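Local structure of fructose-bisphosphate aldolase (4TR9) at residues C219-L224 against T267-L272; G76-G81 against R337-S342; E60-Y65 against F85-F90. The protein is a class I aldolase, an enzyme built on the TIM-barrel fold, present here as a four-chain assembly. All blocks are in the same frame, centred on the assembly; numbering follows the deposited sequence.

Contact 1: C219-L224 against T267-L272; sequences CVFKAL and TVPPAL
The ring of F221 reaches out from its helix into a pocket formed by T267, V268, P269 and L272, and almost all of the close packing is concentrated at this one side chain. P269 lies over one face: its CD stands 4.1 Å from the centroid of the F221 ring, 22° off the normal, a CH-pi contact displaced toward CD1 and CE1. Above the same face, toward the other rim, the carbonyl O of T267 sits 4.1 Å from F221 CD2. V268 meets the CZ-CE2 end obliquely, both methyls on the side of the ring plane that P269 takes, CG1 being 3.8 Å from F221 CZ and CG2 3.8 Å from F221 CE2. L272 comes in at the edge, in the ring plane, where its CD2 is 4.0 Å from F221 CZ. In the TIM barrel, 219-224 belongs to helix 206-226, ahead of strand 235-236, whereas the loop 267-272 leads from helix 253-267 into strand 274-277. A type I turn from P269 to L272, closed by L272 N to P269 O, brings L272 back to the ring. L231 and L236 also touch F221, continuing the hydrophobic packing. Away from the ring the two segments barely meet. The hydroxyl of T267 turns to the carbonyl of T263, four residues back, while K222, partly exposed on another side of helix 206-226, packs against K222 of the second subunit. P270 and A271, at the apex of the turn, likewise face that subunit, meeting its V268 and R266.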
loop_
_atom_site.group_PDB
_atom_site.type_symbol
_atom_site.label_atom_id
_atom_site.label_comp_id
_atom_site.label_asym_id
_atom_site.label_seq_id
_atom_site.Cartn_x
_atom_site.Cartn_y
_atom_site.Cartn_z
ATOM N N CYS A 219 -10.296 3.033 1.492
ATOM C CA CYS A 219 -9.600 1.826 1.064
ATOM C C CYS A 219 -10.387 1.089 -0.016
ATOM O O CYS A 219 -9.803 0.473 -0.909
ATOM C CB CYS A 219 -9.348 0.903 2.257
ATOM S SG CYS A 219 -8.372 -0.566 1.869
ATOM N N VAL A 220 -11.712 1.155 0.072
ATOM C CA VAL A 220 -12.577 0.506 -0.908
ATOM C C VAL A 220 -12.384 1.118 -2.292
ATOM O O VAL A 220 -12.116 0.407 -3.260
ATOM C CB VAL A 220 -14.064 0.601 -0.508
ATOM C CG1 VAL A 220 -14.959 0.253 -1.687
ATOM C CG2 VAL A 220 -14.354 -0.312 0.673
ATOM N N PHE A 221 -12.507 2.438 -2.379
ATOM C CA PHE A 221 -12.330 3.134 -3.649
ATOM C C PHE A 221 -10.894 3.039 -4.148
ATOM O O PHE A 221 -10.651 3.027 -5.354
ATOM C CB PHE A 221 -12.747 4.600 -3.522
ATOM C CG PHE A 221 -14.228 4.816 -3.628
ATOM C CD1 PHE A 221 -14.828 4.979 -4.865
ATOM C CD2 PHE A 221 -15.022 4.846 -2.494
ATOM C CE1 PHE A 221 -16.194 5.173 -4.971
ATOM C CE2 PHE A 221 -16.387 5.040 -2.592
ATOM C CZ PHE A 221 -16.974 5.204 -3.832
ATOM N N LYS A 222 -9.945 2.973 -3.220
ATOM C CA LYS A 222 -8.548 2.786 -3.587
ATOM C C LYS A 222 -8.388 1.468 -4.330
ATOM O O LYS A 222 -7.815 1.424 -5.416
ATOM C CB LYS A 222 -7.646 2.816 -2.352
ATOM C CG LYS A 222 -6.166 2.632 -2.656
ATOM C CD LYS A 222 -5.670 3.673 -3.647
ATOM C CE LYS A 222 -4.151 3.689 -3.725
ATOM N NZ LYS A 222 -3.583 2.375 -4.134
ATOM N N ALA A 223 -8.917 0.399 -3.744
ATOM C CA ALA A 223 -8.878 -0.915 -4.371
ATOM C C ALA A 223 -9.669 -0.918 -5.677
ATOM O O ALA A 223 -9.338 -1.647 -6.611
ATOM C CB ALA A 223 -9.414 -1.975 -3.421
ATOM N N LEU A 224 -10.713 -0.096 -5.736
ATOM C CA LEU A 224 -11.548 -0.014 -6.929
ATOM C C LEU A 224 -10.791 0.564 -8.119
ATOM O O LEU A 224 -10.959 0.108 -9.250
ATOM C CB LEU A 224 -12.802 0.820 -6.657
ATOM C CG LEU A 224 -13.945 0.116 -5.921
ATOM C CD1 LEU A 224 -15.145 1.038 -5.786
ATOM C CD2 LEU A 224 -14.334 -1.173 -6.629
ATOM N N THR A 267 -14.998 11.109 0.749
ATOM C CA THR A 267 -14.473 9.844 0.242
ATOM C C THR A 267 -14.938 9.467 -1.165
ATOM O O THR A 267 -14.194 8.831 -1.913
ATOM C CB THR A 267 -14.841 8.684 1.192
ATOM O OG1 THR A 267 -16.262 8.650 1.378
ATOM C CG2 THR A 267 -14.166 8.859 2.543
ATOM N N VAL A 268 -16.160 9.851 -1.527
ATOM C CA VAL A 268 -16.763 9.379 -2.773
ATOM C C VAL A 268 -16.655 10.377 -3.926
ATOM O O VAL A 268 -17.280 11.435 -3.895
ATOM C CB VAL A 268 -18.255 9.036 -2.575
ATOM C CG1 VAL A 268 -18.855 8.527 -3.874
ATOM C CG2 VAL A 268 -18.426 8.011 -1.465
ATOM N N PRO A 269 -15.868 10.028 -4.958
ATOM C CA PRO A 269 -15.724 10.858 -6.160
ATOM C C PRO A 269 -17.045 11.015 -6.913
ATOM O O PRO A 269 -17.810 10.054 -7.003
ATOM C CB PRO A 269 -14.705 10.084 -7.006
ATOM C CG PRO A 269 -13.980 9.214 -6.035
ATOM C CD PRO A 269 -15.003 8.837 -5.009
ATOM N N PRO A 270 -17.305 12.219 -7.450
ATOM C CA PRO A 270 -18.540 12.573 -8.160
ATOM C C PRO A 270 -18.817 11.723 -9.402
ATOM O O PRO A 270 -19.944 11.739 -9.899
ATOM C CB PRO A 270 -18.305 14.033 -8.559
ATOM C CG PRO A 270 -17.318 14.537 -7.573
ATOM C CD PRO A 270 -16.411 13.378 -7.305
ATOM N N ALA A 271 -17.811 11.006 -9.895
ATOM C CA ALA A 271 -17.986 10.141 -11.059
ATOM C C ALA A 271 -19.004 9.046 -10.772
ATOM O O ALA A 271 -19.691 8.568 -11.674
ATOM C CB ALA A 271 -16.661 9.532 -11.477
ATOM N N LEU A 272 -19.089 8.645 -9.508
ATOM C CA LEU A 272 -20.098 7.691 -9.078
ATOM C C LEU A 272 -21.471 8.337 -9.202
ATOM O O LEU A 272 -21.746 9.344 -8.552
ATOM C CB LEU A 272 -19.839 7.237 -7.641
ATOM C CG LEU A 272 -20.509 5.935 -7.205
ATOM C CD1 LEU A 272 -19.862 4.745 -7.897
ATOM C CD2 LEU A 272 -20.447 5.778 -5.696
#

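Contact 2: G76-G81 against R337-S342; sequences GKFISG and RAEANS
F78 lays its ring along the helix of A338, E339 and S342, with E339 beneath one face. The CB of E339 stands 3.8 Å from the centroid of the F78 ring, 20° off the normal, in a CH-pi contact. The glutamate then continues beside the phenylalanine in the same direction, fully extended, so that its CG follows CE1 and CZ, and its carboxylate plane is turned 29° from that of the ring. Closer to the backbone, F78 CB lies 3.7 Å from A338 CB and 3.5 Å from A338 O, the carbonyl that already accepts the helical bond from S342 N. One turn further on, S342 comes in obliquely, its CB 3.5 Å from F78 CD1. With CG set opposite its own carbonyl carbon (chi1 -46°), F78 has its ring turned against helix 327-346. K77 covers the other face with its CB, making the ring the middle layer between lysine and glutamate methylenes. The charged ends of this pair remain apart, K77 NZ being 5.9 Å from E339 OE2, a distance at which attraction is probably modest.

Further out, the S342 hydroxyl is bonded to the carbonyl of G33, which ties the helix to the approach of strand 35-39. Backbone bonds of F78 and S80 with G35 fix the other partner, and the S80 hydroxyl bonds the carbonyls of L29 and G35. Deeper in, I79 and N341 both rest on F306 of strand 303-308. In this TIM barrel the late helix 327-346 packs on the outside, against the residues that lead into the second strand, 79-84.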
loop_
_atom_site.group_PDB
_atom_site.type_symbol
_atom_site.label_atom_id
_atom_site.label_comp_id
_atom_site.label_asym_id
_atom_site.label_seq_id
_atom_site.Cartn_x
_atom_site.Cartn_y
_atom_site.Cartn_z
ATOM N N GLY A 76 -43.180 0.660 -10.441
ATOM C CA GLY A 76 -42.112 1.254 -11.226
ATOM C C GLY A 76 -41.955 2.749 -11.035
ATOM O O GLY A 76 -40.946 3.329 -11.436
ATOM N N LYS A 77 -42.954 3.377 -10.425
ATOM C CA LYS A 77 -42.910 4.812 -10.176
ATOM C C LYS A 77 -41.904 5.146 -9.078
ATOM O O LYS A 77 -41.325 6.233 -9.064
ATOM C CB LYS A 77 -44.299 5.333 -9.798
ATOM C CG LYS A 77 -44.382 6.846 -9.658
ATOM C CD LYS A 77 -45.794 7.301 -9.330
ATOM C CE LYS A 77 -45.869 8.815 -9.206
ATOM N NZ LYS A 77 -47.246 9.282 -8.890
ATOM N N PHE A 78 -41.688 4.202 -8.167
ATOM C CA PHE A 78 -40.800 4.433 -7.032
ATOM C C PHE A 78 -39.592 3.500 -7.037
ATOM O O PHE A 78 -38.602 3.752 -6.351
ATOM C CB PHE A 78 -41.569 4.273 -5.719
ATOM C CG PHE A 78 -42.896 4.976 -5.705
ATOM C CD1 PHE A 78 -42.963 6.358 -5.728
ATOM C CD2 PHE A 78 -44.075 4.252 -5.664
ATOM C CE1 PHE A 78 -44.183 7.007 -5.715
ATOM C CE2 PHE A 78 -45.298 4.895 -5.649
ATOM C CZ PHE A 78 -45.351 6.274 -5.675
ATOM N N ILE A 79 -39.676 2.424 -7.811
ATOM C CA ILE A 79 -38.594 1.447 -7.873
ATOM C C ILE A 79 -37.965 1.391 -9.262
ATOM O O ILE A 79 -38.651 1.159 -10.258
ATOM C CB ILE A 79 -39.084 0.041 -7.483
ATOM C CG1 ILE A 79 -39.628 0.049 -6.053
ATOM C CG2 ILE A 79 -37.960 -0.973 -7.619
ATOM C CD1 ILE A 79 -38.615 0.489 -5.019
ATOM N N SER A 80 -36.654 1.609 -9.320
ATOM C CA SER A 80 -35.928 1.589 -10.583
ATOM C C SER A 80 -35.392 0.195 -10.885
ATOM O O SER A 80 -35.314 -0.216 -12.043
ATOM C CB SER A 80 -34.777 2.594 -10.557
ATOM O OG SER A 80 -33.822 2.246 -9.568
ATOM N N GLY A 81 -35.022 -0.527 -9.834
ATOM C CA GLY A 81 -34.467 -1.856 -9.987
ATOM C C GLY A 81 -34.748 -2.752 -8.799
ATOM O O GLY A 81 -34.956 -2.277 -7.683
ATOM N N ARG A 337 -44.867 2.401 1.209
ATOM C CA ARG A 337 -43.502 2.403 1.723
ATOM C C ARG A 337 -42.534 2.832 0.629
ATOM O O ARG A 337 -41.564 3.544 0.888
ATOM C CB ARG A 337 -43.112 1.026 2.266
ATOM C CG ARG A 337 -43.897 0.584 3.493
ATOM C CD ARG A 337 -43.963 1.683 4.541
ATOM N NE ARG A 337 -42.643 2.192 4.896
ATOM C CZ ARG A 337 -42.436 3.237 5.692
ATOM N NH1 ARG A 337 -41.201 3.635 5.960
ATOM N NH2 ARG A 337 -43.466 3.886 6.218
ATOM N N ALA A 338 -42.808 2.395 -0.596
ATOM C CA ALA A 338 -42.000 2.777 -1.746
ATOM C C ALA A 338 -42.112 4.274 -2.005
ATOM O O ALA A 338 -41.127 4.932 -2.334
ATOM C CB ALA A 338 -42.420 1.991 -2.977
ATOM N N GLU A 339 -43.321 4.804 -1.852
ATOM C CA GLU A 339 -43.565 6.231 -2.036
ATOM C C GLU A 339 -42.927 7.036 -0.911
ATOM O O GLU A 339 -42.459 8.154 -1.123
ATOM C CB GLU A 339 -45.067 6.516 -2.104
ATOM C CG GLU A 339 -45.414 7.966 -2.412
ATOM C CD GLU A 339 -46.909 8.214 -2.450
ATOM O OE1 GLU A 339 -47.669 7.374 -1.923
ATOM O OE2 GLU A 339 -47.326 9.250 -3.010
ATOM N N ALA A 340 -42.912 6.456 0.285
ATOM C CA ALA A 340 -42.333 7.105 1.455
ATOM C C ALA A 340 -40.841 7.349 1.263
ATOM O O ALA A 340 -40.340 8.444 1.523
ATOM C CB ALA A 340 -42.576 6.268 2.700
ATOM N N ASN A 341 -40.137 6.321 0.803
ATOM C CA ASN A 341 -38.707 6.428 0.556
ATOM C C ASN A 341 -38.411 7.212 -0.719
ATOM O O ASN A 341 -37.322 7.761 -0.880
ATOM C CB ASN A 341 -38.076 5.038 0.483
ATOM C CG ASN A 341 -38.101 4.318 1.816
ATOM O OD1 ASN A 341 -37.738 4.884 2.847
ATOM N ND2 ASN A 341 -38.542 3.066 1.805
ATOM N N SER A 342 -39.384 7.263 -1.622
ATOM C CA SER A 342 -39.249 8.050 -2.841
ATOM C C SER A 342 -39.256 9.539 -2.517
ATOM O O SER A 342 -38.439 10.302 -3.030
ATOM C CB SER A 342 -40.371 7.723 -3.827
ATOM O OG SER A 342 -40.242 8.490 -5.013
#

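Contact 3: E60-Y65 against F85-F90; sequences ENRASY and FEETLF
R62 NE is held by both carboxylate oxygens of E87, in a salt bridge of unequal arms. The bond from R62 NE to E87 OE2 is 3.0 Å long and nearly straight, at 172°; E87 OE2 accepts through its syn lone pair and lies in the guanidinium plane of R62. The second arm, from R62 NE to E87 OE1 at 3.2 Å, is weak and strongly bent. Because the carboxylate plane stands 81° from the guanidinium, the two groups do not pair side by side; a single N-H, that of NE, meets the carboxylate. E87 reaches across with an extended chain, whereas R62 bends at chi3 (-61°), turning NE toward the glutamate. The arginine's NH2 is bonded to N57 OD1, and its chain rests on T43, I46 and F50 of helix 43-52, so the guanidinium is fixed from more than one direction. Within the helix, E60 O accepts both S64 N and S64 OG, the hydroxyl at 2.6 Å. The bridge lies at the surface and joins helix 59-70, before strand 79-84, to the short helix after that strand, near the C-terminal end of the TIM-barrel strands, where the ligand is bound about 12 Å from the R62 side chain.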
loop_
_atom_site.group_PDB
_atom_site.type_symbol
_atom_site.label_atom_id
_atom_site.label_comp_id
_atom_site.label_asym_id
_atom_site.label_seq_id
_atom_site.Cartn_x
_atom_site.Cartn_y
_atom_site.Cartn_z
ATOM N N GLU A 60 -43.082 -22.849 -3.517
ATOM C CA GLU A 60 -44.321 -22.223 -3.960
ATOM C C GLU A 60 -44.545 -20.896 -3.247
ATOM O O GLU A 60 -44.991 -19.924 -3.855
ATOM C CB GLU A 60 -45.517 -23.152 -3.727
ATOM C CG GLU A 60 -45.640 -24.292 -4.731
ATOM C CD GLU A 60 -44.635 -25.403 -4.491
ATOM O OE1 GLU A 60 -44.092 -25.485 -3.370
ATOM O OE2 GLU A 60 -44.391 -26.196 -5.424
ATOM N N ASN A 61 -44.233 -20.860 -1.956
ATOM C CA ASN A 61 -44.414 -19.651 -1.160
ATOM C C ASN A 61 -43.400 -18.568 -1.512
ATOM O O ASN A 61 -43.736 -17.384 -1.544
ATOM C CB ASN A 61 -44.329 -19.975 0.331
ATOM C CG ASN A 61 -45.506 -20.795 0.815
ATOM O OD1 ASN A 61 -46.563 -20.816 0.185
ATOM N ND2 ASN A 61 -45.332 -21.470 1.944
ATOM N N ARG A 62 -42.161 -18.974 -1.771
ATOM C CA ARG A 62 -41.126 -18.034 -2.182
ATOM C C ARG A 62 -41.486 -17.412 -3.525
ATOM O O ARG A 62 -41.320 -16.209 -3.729
ATOM C CB ARG A 62 -39.761 -18.721 -2.266
ATOM C CG ARG A 62 -39.210 -19.174 -0.924
ATOM C CD ARG A 62 -37.749 -19.575 -1.035
ATOM N NE ARG A 62 -37.551 -20.691 -1.954
ATOM C CZ ARG A 62 -37.538 -21.967 -1.584
ATOM N NH1 ARG A 62 -37.351 -22.919 -2.486
ATOM N NH2 ARG A 62 -37.710 -22.291 -0.310
ATOM N N ALA A 63 -41.987 -18.239 -4.435
ATOM C CA ALA A 63 -42.438 -17.760 -5.734
ATOM C C ALA A 63 -43.645 -16.840 -5.573
ATOM O O ALA A 63 -43.709 -15.777 -6.189
ATOM C CB ALA A 63 -42.777 -18.928 -6.645
ATOM N N SER A 64 -44.590 -17.253 -4.735
ATOM C CA SER A 64 -45.807 -16.480 -4.500
ATOM C C SER A 64 -45.502 -15.116 -3.888
ATOM O O SER A 64 -46.107 -14.111 -4.263
ATOM C CB SER A 64 -46.764 -17.253 -3.590
ATOM O OG SER A 64 -47.120 -18.499 -4.162
ATOM N N TYR A 65 -44.562 -15.086 -2.951
ATOM C CA TYR A 65 -44.224 -13.846 -2.264
ATOM C C TYR A 65 -43.535 -12.852 -3.190
ATOM O O TYR A 65 -43.887 -11.673 -3.218
ATOM C CB TYR A 65 -43.334 -14.121 -1.052
ATOM C CG TYR A 65 -42.814 -12.856 -0.413
ATOM C CD1 TYR A 65 -43.689 -11.901 0.084
ATOM C CD2 TYR A 65 -41.451 -12.614 -0.313
ATOM C CE1 TYR A 65 -43.224 -10.740 0.665
ATOM C CE2 TYR A 65 -40.976 -11.455 0.269
ATOM C CZ TYR A 65 -41.867 -10.524 0.756
ATOM O OH TYR A 65 -41.405 -9.369 1.337
ATOM N N PHE A 85 -32.508 -13.129 -6.057
ATOM C CA PHE A 85 -31.673 -14.280 -5.747
ATOM C C PHE A 85 -31.599 -15.145 -6.999
ATOM O O PHE A 85 -32.422 -14.993 -7.904
ATOM C CB PHE A 85 -32.237 -15.065 -4.559
ATOM C CG PHE A 85 -31.304 -16.114 -4.021
ATOM C CD1 PHE A 85 -30.216 -15.757 -3.240
ATOM C CD2 PHE A 85 -31.519 -17.456 -4.288
ATOM C CE1 PHE A 85 -29.357 -16.719 -2.740
ATOM C CE2 PHE A 85 -30.663 -18.424 -3.791
ATOM C CZ PHE A 85 -29.582 -18.054 -3.016
ATOM N N GLU A 86 -30.616 -16.040 -7.058
ATOM C CA GLU A 86 -30.411 -16.885 -8.232
ATOM C C GLU A 86 -31.665 -17.675 -8.606
ATOM O O GLU A 86 -32.014 -17.781 -9.781
ATOM C CB GLU A 86 -29.244 -17.849 -8.001
ATOM C CG GLU A 86 -28.974 -18.779 -9.173
ATOM C CD GLU A 86 -27.846 -19.754 -8.902
ATOM O OE1 GLU A 86 -27.148 -19.589 -7.879
ATOM O OE2 GLU A 86 -27.659 -20.689 -9.709
ATOM N N GLU A 87 -32.337 -18.221 -7.597
ATOM C CA GLU A 87 -33.558 -18.994 -7.805
ATOM C C GLU A 87 -34.661 -18.166 -8.457
ATOM O O GLU A 87 -35.292 -18.605 -9.419
ATOM C CB GLU A 87 -34.054 -19.559 -6.474
ATOM C CG GLU A 87 -35.487 -20.064 -6.506
ATOM C CD GLU A 87 -36.031 -20.355 -5.121
ATOM O OE1 GLU A 87 -35.223 -20.631 -4.210
ATOM O OE2 GLU A 87 -37.266 -20.298 -4.942
ATOM N N THR A 88 -34.883 -16.968 -7.926
ATOM C CA THR A 88 -35.961 -16.099 -8.388
ATOM C C THR A 88 -35.774 -15.673 -9.843
ATOM O O THR A 88 -36.745 -15.526 -10.584
ATOM C CB THR A 88 -36.074 -14.840 -7.503
ATOM O OG1 THR A 88 -36.160 -15.228 -6.126
ATOM C CG2 THR A 88 -37.305 -14.027 -7.873
ATOM N N LEU A 89 -34.520 -15.486 -10.243
ATOM C CA LEU A 89 -34.195 -15.045 -11.597
ATOM C C LEU A 89 -34.709 -16.016 -12.659
ATOM O O LEU A 89 -35.152 -15.599 -13.729
ATOM C CB LEU A 89 -32.683 -14.860 -11.743
ATOM C CG LEU A 89 -32.178 -14.368 -13.101
ATOM C CD1 LEU A 89 -32.773 -13.010 -13.433
ATOM C CD2 LEU A 89 -30.660 -14.308 -13.116
ATOM N N PHE A 90 -34.654 -17.309 -12.357
ATOM C CA PHE A 90 -35.108 -18.333 -13.292
ATOM C C PHE A 90 -36.412 -18.972 -12.829
ATOM O O PHE A 90 -36.628 -20.169 -13.024
ATOM C CB PHE A 90 -34.039 -19.416 -13.467
ATOM C CG PHE A 90 -32.694 -18.885 -13.868
ATOM C CD1 PHE A 90 -32.362 -18.738 -15.204
ATOM C CD2 PHE A 90 -31.756 -18.540 -12.908
ATOM C CE1 PHE A 90 -31.122 -18.253 -15.577
ATOM C CE2 PHE A 90 -30.516 -18.054 -13.273
ATOM C CZ PHE A 90 -30.198 -17.909 -14.609
#

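In the fold
Of the contact segments, 60-65 on helix 59-70 comes first, and contact 3 closes a short loop between it and the chain just beyond strand 79-84. The start of that strand, lying within this loop, opens contact 2, which is completed only by helix 327-346 near the C terminus; contacts 2 and 3 therefore cross, their centres about 21 Å apart. Contact 1 is nested inside the long loop of contact 2 and follows contact 3 in series. It joins helix 206-226 to the entry of strand 274-277, on the opposite side of the chain's centre from contact 3, about 34 Å away between centres. Together the three tie early, middle and late parts of the chain into one barrel.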